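Long-range contact in multicopper oxidase (Pseudomonas thermotolerans, PDB 6VOW), which probably couples the one-electron oxidation of laccase-type substrates to the reduction of dioxygen at its copper centres: residues 369-381 with 426-438. Residues are numbered along the deposited sequence; the frame is centred on the assembly and turned at random.
Sequences TLKKGGHYIFELR and ALVADNPGVWMFH. With C2O (Cu-O-Cu linkage), chain B.
Leu427 carries its CG between the backbone N and the carbonyl carbon (chi1 54°), and this brings CD2 over the face of Phe378. Phe378, CG anti to the carbonyl carbon (chi1 -76°), sends its ring toward 426-438, where one face meets Leu427 and the edge meets Phe437. CD2 of Leu427 sits 3.5 Å from the centroid of the Phe378 ring, 12° off the normal, a CH-pi contact. The edge of the same ring meets the face of Phe437 in a T-shaped pair, centroids 5.8 Å apart. Leu380 CD2 comes to the edge of the Phe437 ring, in its plane, 3.9 Å from CZ of Phe437. Replacing Phe378 by an alanine would probably leave Leu427 CD2 without an aromatic face to pack on and the face of Phe437 without this edge. These groups pack between the two sheets of one of the cupredoxin domains, beta-sandwiches, from which multicopper oxidases are built; Phe327 meets both phenylalanine rings. Strands 375-381 and 426-428 pair antiparallel in one sheet; strand 433-438 lies in the other. Tyr376 N to Leu427 O and Leu427 N to Tyr376 O are both 3.0 Å, a hydrogen-bonded pair. On the opposite sheet face, Val428 CG2 lies over the His375 ring. The type II turn from Lys371 to Gly374 is tied to Ala429, whose O takes the N-H of Gly373 from above the carbonyl plane. Lys371 N donates to Tyr376 OH, 2.6 Å away. Beyond Phe437, His438 NE2 binds CU3 of the Cu-O-Cu linkage at 2.2 Å, alongside His138 and His393.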
ATOM      1  N   THR A 369      -0.880 -12.136 -21.376  1.00 74.53           N
ATOM      2  CA  THR A 369      -1.762 -11.327 -22.198  1.00 64.88           C
ATOM      3  C   THR A 369      -3.208 -11.801 -21.965  1.00 69.71           C
ATOM      4  O   THR A 369      -3.603 -12.875 -22.438  1.00 73.52           O
ATOM      5  CB  THR A 369      -1.312 -11.419 -23.671  1.00 61.86           C
ATOM      6  OG1 THR A 369       0.048 -11.004 -23.734  1.00 64.97           O
ATOM      7  CG2 THR A 369      -2.107 -10.507 -24.580  1.00 65.69           C
ATOM      8  N   LEU A 370      -3.964 -11.019 -21.175  1.00 55.54           N
ATOM      9  CA  LEU A 370      -5.336 -11.326 -20.800  1.00 57.42           C
ATOM     10  C   LEU A 370      -6.307 -10.655 -21.752  1.00 54.84           C
ATOM     11  O   LEU A 370      -6.060  -9.559 -22.236  1.00 53.72           O
ATOM     12  CB  LEU A 370      -5.642 -10.827 -19.376  1.00 55.69           C
ATOM     13  CG  LEU A 370      -4.705 -11.290 -18.274  1.00 54.62           C
ATOM     14  CD1 LEU A 370      -5.142 -10.694 -16.982  1.00 49.51           C
ATOM     15  CD2 LEU A 370      -4.597 -12.821 -18.147  1.00 57.40           C
ATOM     16  N   LYS A 371      -7.416 -11.325 -22.004  1.00 50.18           N
ATOM     17  CA  LYS A 371      -8.506 -10.754 -22.789  1.00 62.25           C
ATOM     18  C   LYS A 371      -9.368  -9.834 -21.916  1.00 62.35           C
ATOM     19  O   LYS A 371      -9.723 -10.204 -20.808  1.00 60.61           O
ATOM     20  CB  LYS A 371      -9.332 -11.889 -23.402  1.00 70.85           C
ATOM     21  CG  LYS A 371      -8.578 -12.600 -24.524  1.00 82.38           C
ATOM     22  CD  LYS A 371      -9.159 -13.964 -24.901  1.00 95.04           C
ATOM     23  CE  LYS A 371      -8.106 -14.878 -25.539  1.00 99.66           C
ATOM     24  NZ  LYS A 371      -8.712 -15.835 -26.522  1.00 92.34           N
ATOM     25  N   LYS A 372      -9.712  -8.654 -22.436  1.00 57.45           N
ATOM     26  CA  LYS A 372     -10.498  -7.676 -21.706  1.00 55.85           C
ATOM     27  C   LYS A 372     -11.846  -8.271 -21.371  1.00 57.14           C
ATOM     28  O   LYS A 372     -12.492  -8.865 -22.233  1.00 57.01           O
ATOM     29  CB  LYS A 372     -10.627  -6.347 -22.484  1.00 66.88           C
ATOM     30  CG  LYS A 372     -11.283  -5.170 -21.726  1.00 67.35           C
ATOM     31  CD  LYS A 372     -11.512  -3.927 -22.613  1.00 75.73           C
ATOM     32  CE  LYS A 372     -12.756  -3.102 -22.257  1.00 85.46           C
ATOM     33  NZ  LYS A 372     -12.535  -1.946 -21.325  1.00 70.79           N
ATOM     34  N   GLY A 373     -12.227  -8.200 -20.098  1.00 51.57           N
ATOM     35  CA  GLY A 373     -13.478  -8.821 -19.645  1.00 51.48           C
ATOM     36  C   GLY A 373     -13.323 -10.293 -19.348  1.00 40.08           C
ATOM     37  O   GLY A 373     -14.237 -10.914 -18.892  1.00 48.31           O
ATOM     38  N   GLY A 374     -12.119 -10.812 -19.512  1.00 53.12           N
ATOM     39  CA  GLY A 374     -11.832 -12.223 -19.229  1.00 54.03           C
ATOM     40  C   GLY A 374     -11.679 -12.464 -17.736  1.00 50.98           C
ATOM     41  O   GLY A 374     -11.177 -11.614 -16.982  1.00 57.09           O
ATOM     42  N   HIS A 375     -12.064 -13.657 -17.331  1.00 52.80           N
ATOM     43  CA  HIS A 375     -12.010 -14.088 -15.937  1.00 57.41           C
ATOM     44  C   HIS A 375     -10.846 -15.106 -15.827  1.00 59.34           C
ATOM     45  O   HIS A 375     -10.781 -16.074 -16.583  1.00 55.13           O
ATOM     46  CB  HIS A 375     -13.356 -14.669 -15.533  1.00 47.45           C
ATOM     47  CG  HIS A 375     -14.471 -13.648 -15.439  1.00 68.73           C
ATOM     48  ND1 HIS A 375     -14.912 -12.911 -16.516  1.00 77.48           N
ATOM     49  CD2 HIS A 375     -15.250 -13.278 -14.396  1.00 55.69           C
ATOM     50  CE1 HIS A 375     -15.884 -12.096 -16.136  1.00 68.00           C
ATOM     51  NE2 HIS A 375     -16.114 -12.312 -14.850  1.00 65.68           N
ATOM     52  N   TYR A 376      -9.919 -14.822 -14.917  1.00 60.52           N
ATOM     53  CA  TYR A 376      -8.699 -15.579 -14.762  1.00 52.26           C
ATOM     54  C   TYR A 376      -8.489 -15.891 -13.312  1.00 52.79           C
ATOM     55  O   TYR A 376      -8.951 -15.152 -12.423  1.00 61.04           O
ATOM     56  CB  TYR A 376      -7.508 -14.794 -15.309  1.00 54.41           C
ATOM     57  CG  TYR A 376      -7.606 -14.480 -16.763  1.00 51.92           C
ATOM     58  CD1 TYR A 376      -8.127 -13.285 -17.179  1.00 55.89           C
ATOM     59  CD2 TYR A 376      -7.172 -15.374 -17.732  1.00 57.95           C
ATOM     60  CE1 TYR A 376      -8.251 -12.984 -18.517  1.00 60.66           C
ATOM     61  CE2 TYR A 376      -7.267 -15.062 -19.086  1.00 52.03           C
ATOM     62  CZ  TYR A 376      -7.841 -13.869 -19.453  1.00 52.08           C
ATOM     63  OH  TYR A 376      -7.978 -13.503 -20.735  1.00 67.10           O
ATOM     64  N   ILE A 377      -7.821 -17.020 -13.079  1.00 61.91           N
ATOM     65  CA  ILE A 377      -7.319 -17.408 -11.760  1.00 61.58           C
ATOM     66  C   ILE A 377      -5.831 -17.330 -11.940  1.00 51.67           C
ATOM     67  O   ILE A 377      -5.332 -17.858 -12.933  1.00 58.94           O
ATOM     68  CB  ILE A 377      -7.553 -18.899 -11.373  1.00 70.31           C
ATOM     69  CG1 ILE A 377      -8.967 -19.404 -11.669  1.00 66.65           C
ATOM     70  CG2 ILE A 377      -7.144 -19.159  -9.924  1.00 63.69           C
ATOM     71  CD1 ILE A 377      -9.984 -18.979 -10.667  1.00 67.12           C
ATOM     72  N   PHE A 378      -5.145 -16.692 -10.990  1.00 54.91           N
ATOM     73  CA  PHE A 378      -3.700 -16.666 -10.856  1.00 59.72           C
ATOM     74  C   PHE A 378      -3.353 -17.560  -9.671  1.00 63.19           C
ATOM     75  O   PHE A 378      -3.797 -17.304  -8.536  1.00 57.38           O
ATOM     76  CB  PHE A 378      -3.205 -15.251 -10.568  1.00 62.00           C
ATOM     77  CG  PHE A 378      -3.207 -14.338 -11.756  1.00 62.40           C
ATOM     78  CD1 PHE A 378      -4.002 -14.550 -12.896  1.00 64.84           C
ATOM     79  CD2 PHE A 378      -2.396 -13.231 -11.735  1.00 53.56           C
ATOM     80  CE1 PHE A 378      -3.965 -13.654 -13.971  1.00 55.76           C
ATOM     81  CE2 PHE A 378      -2.362 -12.350 -12.782  1.00 53.26           C
ATOM     82  CZ  PHE A 378      -3.132 -12.558 -13.912  1.00 57.22           C
ATOM     83  N   GLU A 379      -2.605 -18.628  -9.960  1.00 57.51           N
ATOM     84  CA  GLU A 379      -1.960 -19.414  -8.953  1.00 56.12           C
ATOM     85  C   GLU A 379      -0.647 -18.733  -8.664  1.00 54.84           C
ATOM     86  O   GLU A 379       0.198 -18.572  -9.550  1.00 62.51           O
ATOM     87  CB  GLU A 379      -1.692 -20.843  -9.406  1.00 62.70           C
ATOM     88  CG  GLU A 379      -1.331 -21.748  -8.207  1.00 81.35           C
ATOM     89  CD  GLU A 379      -0.898 -23.164  -8.593  1.00 98.76           C
ATOM     90  OE1 GLU A 379       0.227 -23.302  -9.157  1.00 93.82           O
ATOM     91  OE2 GLU A 379      -1.655 -24.142  -8.302  1.00112.75           O
ATOM     92  N   LEU A 380      -0.464 -18.329  -7.431  1.00 55.98           N
ATOM     93  CA  LEU A 380       0.746 -17.623  -7.018  1.00 50.01           C
ATOM     94  C   LEU A 380       1.580 -18.608  -6.227  1.00 53.27           C
ATOM     95  O   LEU A 380       1.153 -18.976  -5.168  1.00 52.51           O
ATOM     96  CB  LEU A 380       0.358 -16.436  -6.127  1.00 50.10           C
ATOM     97  CG  LEU A 380      -0.630 -15.438  -6.723  1.00 46.98           C
ATOM     98  CD1 LEU A 380      -0.791 -14.302  -5.764  1.00 44.62           C
ATOM     99  CD2 LEU A 380      -0.088 -14.871  -7.992  1.00 49.85           C
ATOM    100  N   ARG A 381       2.717 -19.072  -6.780  1.00 59.63           N
ATOM    101  CA  ARG A 381       3.630 -20.082  -6.156  1.00 53.46           C
ATOM    102  C   ARG A 381       4.933 -19.396  -5.678  1.00 49.37           C
ATOM    103  O   ARG A 381       5.731 -18.940  -6.489  1.00 50.34           O
ATOM    104  CB  ARG A 381       4.026 -21.231  -7.143  1.00 52.36           C
ATOM    105  CG  ARG A 381       2.830 -21.906  -7.806  1.00 65.10           C
ATOM    106  CD  ARG A 381       3.246 -22.743  -9.002  1.00 72.01           C
ATOM    107  NE  ARG A 381       4.114 -23.823  -8.551  1.00 72.71           N
ATOM    108  CZ  ARG A 381       5.003 -24.445  -9.299  1.00 72.65           C
ATOM    109  NH1 ARG A 381       5.164 -24.142 -10.588  1.00 80.86           N
ATOM    110  NH2 ARG A 381       5.742 -25.391  -8.747  1.00 76.55           N
ATOM    111  N   ALA A 426      -8.051 -14.629  -7.988  1.00 42.06           N
ATOM    112  CA  ALA A 426      -8.894 -14.488  -9.155  1.00 47.39           C
ATOM    113  C   ALA A 426      -9.333 -13.041  -9.434  1.00 48.56           C
ATOM    114  O   ALA A 426      -9.589 -12.262  -8.527  1.00 47.06           O
ATOM    115  CB  ALA A 426     -10.105 -15.383  -8.964  1.00 47.25           C
ATOM    116  N   LEU A 427      -9.421 -12.721 -10.721  1.00 51.23           N
ATOM    117  CA  LEU A 427      -9.666 -11.387 -11.191  1.00 46.83           C
ATOM    118  C   LEU A 427     -10.482 -11.412 -12.429  1.00 54.10           C
ATOM    119  O   LEU A 427     -10.502 -12.418 -13.138  1.00 53.75           O
ATOM    120  CB  LEU A 427      -8.348 -10.713 -11.544  1.00 46.31           C
ATOM    121  CG  LEU A 427      -7.429 -11.437 -12.533  1.00 53.63           C
ATOM    122  CD1 LEU A 427      -7.437 -10.708 -13.820  1.00 69.76           C
ATOM    123  CD2 LEU A 427      -5.960 -11.537 -12.080  1.00 67.02           C
ATOM    124  N   VAL A 428     -11.142 -10.275 -12.693  1.00 54.39           N
ATOM    125  CA  VAL A 428     -11.654  -9.919 -14.002  1.00 44.31           C
ATOM    126  C   VAL A 428     -10.676  -8.967 -14.638  1.00 45.87           C
ATOM    127  O   VAL A 428     -10.246  -8.037 -14.004  1.00 44.51           O
ATOM    128  CB  VAL A 428     -13.060  -9.283 -13.907  1.00 59.49           C
ATOM    129  CG1 VAL A 428     -13.630  -8.945 -15.330  1.00 52.83           C
ATOM    130  CG2 VAL A 428     -13.973 -10.228 -13.063  1.00 54.41           C
ATOM    131  N   ALA A 429     -10.308  -9.238 -15.901  1.00 51.03           N
ATOM    132  CA  ALA A 429      -9.331  -8.434 -16.635  1.00 48.29           C
ATOM    133  C   ALA A 429     -10.116  -7.271 -17.218  1.00 54.33           C
ATOM    134  O   ALA A 429     -10.397  -7.194 -18.391  1.00 58.51           O
ATOM    135  CB  ALA A 429      -8.620  -9.264 -17.669  1.00 58.21           C
ATOM    136  N   ASP A 430     -10.371  -6.352 -16.303  1.00 62.96           N
ATOM    137  CA  ASP A 430     -11.376  -5.299 -16.319  1.00 57.86           C
ATOM    138  C   ASP A 430     -10.947  -4.074 -17.097  1.00 53.05           C
ATOM    139  O   ASP A 430     -11.751  -3.353 -17.600  1.00 49.33           O
ATOM    140  CB  ASP A 430     -11.474  -4.810 -14.844  1.00 59.39           C
ATOM    141  CG  ASP A 430     -12.873  -4.655 -14.363  1.00 76.63           C
ATOM    142  OD1 ASP A 430     -13.806  -4.381 -15.185  1.00110.28           O
ATOM    143  OD2 ASP A 430     -13.033  -4.808 -13.113  1.00 79.66           O
ATOM    144  N   ASN A 431      -9.650  -3.809 -17.078  1.00 46.88           N
ATOM    145  CA  ASN A 431      -9.088  -2.478 -17.295  1.00 43.34           C
ATOM    146  C   ASN A 431      -7.962  -2.753 -18.327  1.00 56.70           C
ATOM    147  O   ASN A 431      -7.001  -3.517 -18.030  1.00 50.83           O
ATOM    148  CB  ASN A 431      -8.646  -1.996 -15.888  1.00 46.16           C
ATOM    149  CG  ASN A 431      -8.140  -0.615 -15.855  1.00 46.76           C
ATOM    150  OD1 ASN A 431      -8.112   0.060 -16.851  1.00 56.20           O
ATOM    151  ND2 ASN A 431      -7.752  -0.174 -14.689  1.00 52.18           N
ATOM    152  N   PRO A 432      -8.110  -2.250 -19.571  1.00 53.56           N
ATOM    153  CA  PRO A 432      -7.138  -2.539 -20.594  1.00 55.91           C
ATOM    154  C   PRO A 432      -5.854  -1.721 -20.397  1.00 55.82           C
ATOM    155  O   PRO A 432      -5.868  -0.582 -19.888  1.00 47.91           O
ATOM    156  CB  PRO A 432      -7.880  -2.167 -21.894  1.00 55.84           C
ATOM    157  CG  PRO A 432      -8.739  -1.027 -21.483  1.00 50.97           C
ATOM    158  CD  PRO A 432      -9.210  -1.423 -20.108  1.00 56.05           C
ATOM    159  N   GLY A 433      -4.744  -2.366 -20.755  1.00 55.67           N
ATOM    160  CA  GLY A 433      -3.438  -1.801 -20.620  1.00 51.91           C
ATOM    161  C   GLY A 433      -2.400  -2.852 -20.374  1.00 47.63           C
ATOM    162  O   GLY A 433      -2.606  -4.001 -20.703  1.00 41.62           O
ATOM    163  N   VAL A 434      -1.287  -2.394 -19.817  1.00 49.10           N
ATOM    164  CA  VAL A 434      -0.162  -3.219 -19.489  1.00 46.34           C
ATOM    165  C   VAL A 434       0.121  -2.925 -18.062  1.00 42.42           C
ATOM    166  O   VAL A 434       0.583  -1.887 -17.738  1.00 46.70           O
ATOM    167  CB  VAL A 434       1.078  -2.928 -20.375  1.00 57.58           C
ATOM    168  CG1 VAL A 434       2.215  -3.885 -19.969  1.00 59.68           C
ATOM    169  CG2 VAL A 434       0.750  -3.100 -21.861  1.00 58.90           C
ATOM    170  N   TRP A 435      -0.184  -3.864 -17.195  1.00 41.99           N
ATOM    171  CA  TRP A 435      -0.106  -3.606 -15.752  1.00 40.67           C
ATOM    172  C   TRP A 435       1.031  -4.361 -15.094  1.00 42.92           C
ATOM    173  O   TRP A 435       1.139  -5.582 -15.211  1.00 50.49           O
ATOM    174  CB  TRP A 435      -1.388  -4.084 -15.095  1.00 49.57           C
ATOM    175  CG  TRP A 435      -2.473  -3.574 -15.809  1.00 54.02           C
ATOM    176  CD1 TRP A 435      -3.165  -4.196 -16.799  1.00 54.06           C
ATOM    177  CD2 TRP A 435      -2.943  -2.253 -15.750  1.00 52.58           C
ATOM    178  NE1 TRP A 435      -4.085  -3.340 -17.335  1.00 53.73           N
ATOM    179  CE2 TRP A 435      -3.974  -2.134 -16.701  1.00 51.27           C
ATOM    180  CE3 TRP A 435      -2.633  -1.166 -14.968  1.00 49.72           C
ATOM    181  CZ2 TRP A 435      -4.733  -0.967 -16.841  1.00 49.52           C
ATOM    182  CZ3 TRP A 435      -3.400   0.020 -15.152  1.00 55.16           C
ATOM    183  CH2 TRP A 435      -4.424   0.087 -16.069  1.00 43.16           C
ATOM    184  N   MET A 436       1.825  -3.622 -14.360  1.00 40.43           N
ATOM    185  CA  MET A 436       2.876  -4.205 -13.530  1.00 46.26           C
ATOM    186  C   MET A 436       2.322  -5.125 -12.451  1.00 47.35           C
ATOM    187  O   MET A 436       1.285  -4.875 -11.805  1.00 41.57           O
ATOM    188  CB  MET A 436       3.752  -3.140 -12.841  1.00 47.28           C
ATOM    189  CG  MET A 436       4.405  -2.109 -13.758  1.00 50.75           C
ATOM    190  SD  MET A 436       5.352  -2.854 -15.136  1.00 53.76           S
ATOM    191  CE  MET A 436       4.073  -3.223 -16.359  1.00 58.52           C
ATOM    192  N   PHE A 437       3.115  -6.152 -12.238  1.00 48.83           N
ATOM    193  CA  PHE A 437       2.811  -7.238 -11.358  1.00 47.99           C
ATOM    194  C   PHE A 437       4.097  -7.588 -10.662  1.00 47.86           C
ATOM    195  O   PHE A 437       5.026  -8.027 -11.284  1.00 48.66           O
ATOM    196  CB  PHE A 437       2.343  -8.370 -12.180  1.00 43.18           C
ATOM    197  CG  PHE A 437       1.958  -9.562 -11.411  1.00 47.99           C
ATOM    198  CD1 PHE A 437       1.167  -9.476 -10.300  1.00 50.30           C
ATOM    199  CD2 PHE A 437       2.317 -10.821 -11.888  1.00 56.33           C
ATOM    200  CE1 PHE A 437       0.778 -10.616  -9.620  1.00 52.27           C
ATOM    201  CE2 PHE A 437       1.909 -11.975 -11.236  1.00 53.54           C
ATOM    202  CZ  PHE A 437       1.132 -11.864 -10.093  1.00 56.79           C
ATOM    203  N   HIS A 438       4.155  -7.267  -9.394  1.00 38.60           N
ATOM    204  CA  HIS A 438       5.422  -7.295  -8.737  1.00 37.76           C
ATOM    205  C   HIS A 438       5.360  -7.442  -7.200  1.00 47.01           C
ATOM    206  O   HIS A 438       4.327  -7.192  -6.513  1.00 43.46           O
ATOM    207  CB  HIS A 438       6.252  -6.087  -9.189  1.00 43.63           C
ATOM    208  CG  HIS A 438       5.789  -4.816  -8.574  1.00 44.98           C
ATOM    209  ND1 HIS A 438       6.113  -4.469  -7.292  1.00 56.72           N
ATOM    210  CD2 HIS A 438       4.919  -3.879  -9.007  1.00 61.11           C
ATOM    211  CE1 HIS A 438       5.526  -3.338  -6.975  1.00 57.55           C
ATOM    212  NE2 HIS A 438       4.801  -2.965  -7.998  1.00 56.10           N
TER
HETATM  213 CU2  C2O B 501       2.539   0.508  -4.632  1.00 46.92          CU
HETATM  214 CU3  C2O B 501       3.891  -1.055  -8.740  1.00 49.24          CU
HETATM  215  O1  C2O B 501       3.194  -0.425  -6.639  1.00 42.25           O